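Local coordinates for protein phosphoserine phosphatase RsbX (Bacillus subtilis, PDB 3W45) that dephosphorylates RsbS and is a negative regulator of sigma-B, keeping its activity low during growth and restoring the prestress level after induction, at residues Asp27-Lys32 against Ala58-Val63. Residues are numbered along the deposited sequence; the frame is centred on the assembly and turned at random.
Sequences DSFFMK and AIKDLV
Lys60 of helix 49-65 reaches Phe29 on strand 27-33, the edge strand of one of the two sheets in the PPM-type (PP2C) sandwich. Helix 49-65 packs on the outside of this sheet. The two segments run nearly parallel, with axes 7.3 Å apart at 12°.

The polar contacts across the pair use the ammonium group of Lys60, in one of its two modelled conformers. In that conformer NZ donates a short hydrogen bond of 2.6 Å to Phe29 O, almost in line with the carbonyl (165°). A water accepts from both Phe29 N and Lys60 NZ. Lys60 NZ thus holds Phe29 O directly and Phe29 N through the water. The same NZ sits over the centre of one face of the Phe29 ring, 4.3 Å from the centroid, in a cation-pi contact. The other polar side chain, Ser28, bonds through OG to Ser56 O, a turn earlier in the helix.

Phe30 CB makes a van der Waals contact with the helix backbone, 4.0 Å from Lys60 O. The apolar pair is Phe30 and Val63. Val63 also packs on Ile39 and Ala41 of the neighbouring strand. With Phe30 CG anti to the backbone N (chi1 -180°), the ring extends along the helix and its CD2 meets Val63 CG1 at 4.0 Å.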
ATOM      1  N   ASP A  27       1.550 -11.476   2.619  1.00 16.66           N
ATOM      2  CA  ASP A  27       1.174 -10.094   2.242  1.00 15.90           C
ATOM      3  C   ASP A  27      -0.057 -10.184   1.334  1.00 16.75           C
ATOM      4  O   ASP A  27      -0.200 -11.149   0.574  1.00 18.83           O
ATOM      5  CB  ASP A  27       2.277  -9.460   1.369  1.00 16.45           C
ATOM      6  CG  ASP A  27       3.509  -9.014   2.133  1.00 16.90           C
ATOM      7  OD1 ASP A  27       3.622  -9.190   3.380  1.00 15.37           O
ATOM      8  OD2 ASP A  27       4.411  -8.484   1.429  1.00 16.57           O
ATOM      9  N   SER A  28      -0.903  -9.155   1.327  1.00 15.93           N
ATOM     10  CA  SER A  28      -1.933  -9.061   0.306  1.00 16.25           C
ATOM     11  C   SER A  28      -2.035  -7.641  -0.193  1.00 16.98           C
ATOM     12  O   SER A  28      -1.540  -6.707   0.435  1.00 17.06           O
ATOM     13  CB  SER A  28      -3.302  -9.432   0.904  1.00 16.66           C
ATOM     14  OG  SER A  28      -3.678  -8.318   1.719  1.00 24.97           O
ATOM     15  N   PHE A  29      -2.662  -7.471  -1.337  1.00 15.77           N
ATOM     16  CA  PHE A  29      -2.967  -6.122  -1.794  1.00 17.08           C
ATOM     17  C   PHE A  29      -4.335  -6.128  -2.482  1.00 17.45           C
ATOM     18  O   PHE A  29      -4.863  -7.188  -2.908  1.00 16.40           O
ATOM     19  CB  PHE A  29      -1.892  -5.646  -2.762  1.00 16.77           C
ATOM     20  CG  PHE A  29      -1.875  -6.445  -4.035  1.00 20.31           C
ATOM     21  CD1 PHE A  29      -1.119  -7.627  -4.116  1.00 24.02           C
ATOM     22  CD2 PHE A  29      -2.663  -6.039  -5.136  1.00 24.65           C
ATOM     23  CE1 PHE A  29      -1.124  -8.404  -5.310  1.00 28.55           C
ATOM     24  CE2 PHE A  29      -2.684  -6.789  -6.301  1.00 26.14           C
ATOM     25  CZ  PHE A  29      -1.912  -7.974  -6.387  1.00 27.61           C
ATOM     26  N   PHE A  30      -4.901  -4.936  -2.595  1.00 17.54           N
ATOM     27  CA  PHE A  30      -6.001  -4.725  -3.492  1.00 18.89           C
ATOM     28  C   PHE A  30      -5.835  -3.390  -4.189  1.00 18.95           C
ATOM     29  O   PHE A  30      -5.471  -2.420  -3.554  1.00 18.21           O
ATOM     30  CB  PHE A  30      -7.330  -4.739  -2.749  1.00 19.00           C
ATOM     31  CG  PHE A  30      -8.482  -4.526  -3.651  1.00 19.87           C
ATOM     32  CD1 PHE A  30      -8.932  -5.581  -4.459  1.00 19.97           C
ATOM     33  CD2 PHE A  30      -9.036  -3.268  -3.779  1.00 19.55           C
ATOM     34  CE1 PHE A  30      -9.972  -5.383  -5.348  1.00 23.18           C
ATOM     35  CE2 PHE A  30     -10.095  -3.046  -4.675  1.00 20.81           C
ATOM     36  CZ  PHE A  30     -10.571  -4.123  -5.452  1.00 21.23           C
ATOM     37  N   MET A  31      -6.125  -3.333  -5.485  1.00 19.38           N
ATOM     38  CA  MET A  31      -6.173  -2.052  -6.153  1.00 20.14           C
ATOM     39  C   MET A  31      -7.254  -2.069  -7.230  1.00 21.29           C
ATOM     40  O   MET A  31      -7.386  -3.055  -7.973  1.00 21.11           O
ATOM     41  CB  MET A  31      -4.851  -1.707  -6.808  1.00 22.33           C
ATOM     42  CG  MET A  31      -4.860  -0.274  -7.517  1.00 24.53           C
ATOM     43  SD  MET A  31      -3.162   0.271  -7.425  1.00 34.96           S
ATOM     44  CE  MET A  31      -2.406  -1.138  -8.275  1.00 32.48           C
ATOM     45  N   LYS A  32      -8.030  -0.994  -7.283  1.00 20.41           N
ATOM     46  CA  LYS A  32      -8.966  -0.753  -8.387  1.00 21.68           C
ATOM     47  C   LYS A  32      -8.991   0.750  -8.704  1.00 21.03           C
ATOM     48  O   LYS A  32      -9.141   1.601  -7.817  1.00 18.11           O
ATOM     49  CB  LYS A  32     -10.338  -1.273  -7.991  1.00 22.39           C
ATOM     50  CG  LYS A  32     -11.515  -0.901  -8.944  1.00 26.77           C
ATOM     51  CD  LYS A  32     -12.891  -1.157  -8.275  1.00 31.72           C
ATOM     52  CE  LYS A  32     -13.220  -0.058  -7.219  1.00 37.16           C
ATOM     53  NZ  LYS A  32     -14.520  -0.130  -6.416  1.00 37.33           N
ATOM     54  N   ALA A  58      -8.202 -11.168   4.365  1.00 18.50           N
ATOM     55  CA  ALA A  58      -9.455 -10.590   4.877  1.00 18.68           C
ATOM     56  C   ALA A  58      -9.466  -9.078   4.612  1.00 18.95           C
ATOM     57  O   ALA A  58     -10.500  -8.495   4.288  1.00 19.78           O
ATOM     58  CB  ALA A  58      -9.615 -10.897   6.414  1.00 17.90           C
ATOM     59  N   ILE A  59      -8.308  -8.453   4.740  1.00 18.64           N
ATOM     60  CA  ILE A  59      -8.176  -7.028   4.436  1.00 19.34           C
ATOM     61  C   ILE A  59      -8.414  -6.743   2.941  1.00 18.19           C
ATOM     62  O   ILE A  59      -9.176  -5.825   2.587  1.00 17.84           O
ATOM     63  CB  ILE A  59      -6.843  -6.464   4.992  1.00 18.86           C
ATOM     64  CG1 ILE A  59      -6.910  -6.553   6.533  1.00 21.93           C
ATOM     65  CG2 ILE A  59      -6.567  -5.059   4.423  1.00 18.74           C
ATOM     66  CD1 ILE A  59      -5.750  -6.062   7.267  1.00 21.25           C
ATOM     67  N   LYS A  60      -7.770  -7.523   2.088  1.00 18.52           N
ATOM     68  CA  LYS A  60      -7.974  -7.442   0.643  0.50 18.69           C
ATOM     69  C   LYS A  60      -9.463  -7.513   0.289  1.00 19.47           C
ATOM     70  O   LYS A  60      -9.967  -6.710  -0.522  1.00 19.52           O
ATOM     71  CB  LYS A  60      -7.210  -8.571  -0.043  0.50 18.70           C
ATOM     72  CG  LYS A  60      -7.496  -8.769  -1.528  0.50 18.79           C
ATOM     73  CD  LYS A  60      -6.595  -9.869  -2.037  0.50 21.60           C
ATOM     74  CE  LYS A  60      -6.647  -9.992  -3.545  0.50 22.60           C
ATOM     75  NZ  LYS A  60      -5.389  -9.423  -4.143  0.50 24.35           N
ATOM     76  N   ASP A  61     -10.172  -8.469   0.884  1.00 19.39           N
ATOM     77  CA  ASP A  61     -11.593  -8.657   0.584  1.00 21.26           C
ATOM     78  C   ASP A  61     -12.466  -7.490   1.045  1.00 20.37           C
ATOM     79  O   ASP A  61     -13.353  -7.046   0.323  1.00 20.47           O
ATOM     80  CB  ASP A  61     -12.084  -9.934   1.235  1.00 21.88           C
ATOM     81  CG  ASP A  61     -11.518 -11.171   0.589  1.00 29.38           C
ATOM     82  OD1 ASP A  61     -10.930 -11.102  -0.529  1.00 33.04           O
ATOM     83  OD2 ASP A  61     -11.675 -12.248   1.217  1.00 37.51           O
ATOM     84  N   LEU A  62     -12.213  -7.006   2.255  1.00 20.06           N
ATOM     85  CA  LEU A  62     -12.993  -5.912   2.812  1.00 20.43           C
ATOM     86  C   LEU A  62     -12.762  -4.602   2.086  1.00 20.25           C
ATOM     87  O   LEU A  62     -13.693  -3.810   1.897  1.00 20.62           O
ATOM     88  CB  LEU A  62     -12.654  -5.748   4.277  1.00 20.43           C
ATOM     89  CG  LEU A  62     -13.275  -6.858   5.131  1.00 21.56           C
ATOM     90  CD1 LEU A  62     -12.626  -6.819   6.457  1.00 21.30           C
ATOM     91  CD2 LEU A  62     -14.727  -6.664   5.244  1.00 22.32           C
ATOM     92  N   VAL A  63     -11.521  -4.367   1.668  1.00 18.45           N
ATOM     93  CA  VAL A  63     -11.248  -3.124   0.930  1.00 18.04           C
ATOM     94  C   VAL A  63     -11.977  -3.129  -0.412  1.00 18.62           C
ATOM     95  O   VAL A  63     -12.513  -2.090  -0.834  1.00 18.61           O
ATOM     96  CB  VAL A  63      -9.727  -2.872   0.747  1.00 17.54           C
ATOM     97  CG1 VAL A  63      -9.481  -1.657  -0.131  1.00 18.19           C
ATOM     98  CG2 VAL A  63      -9.046  -2.691   2.133  1.00 17.31           C
TER
HETATM   99  O   HOH W   1      -3.098 -10.192  -2.605  1.00 23.68           O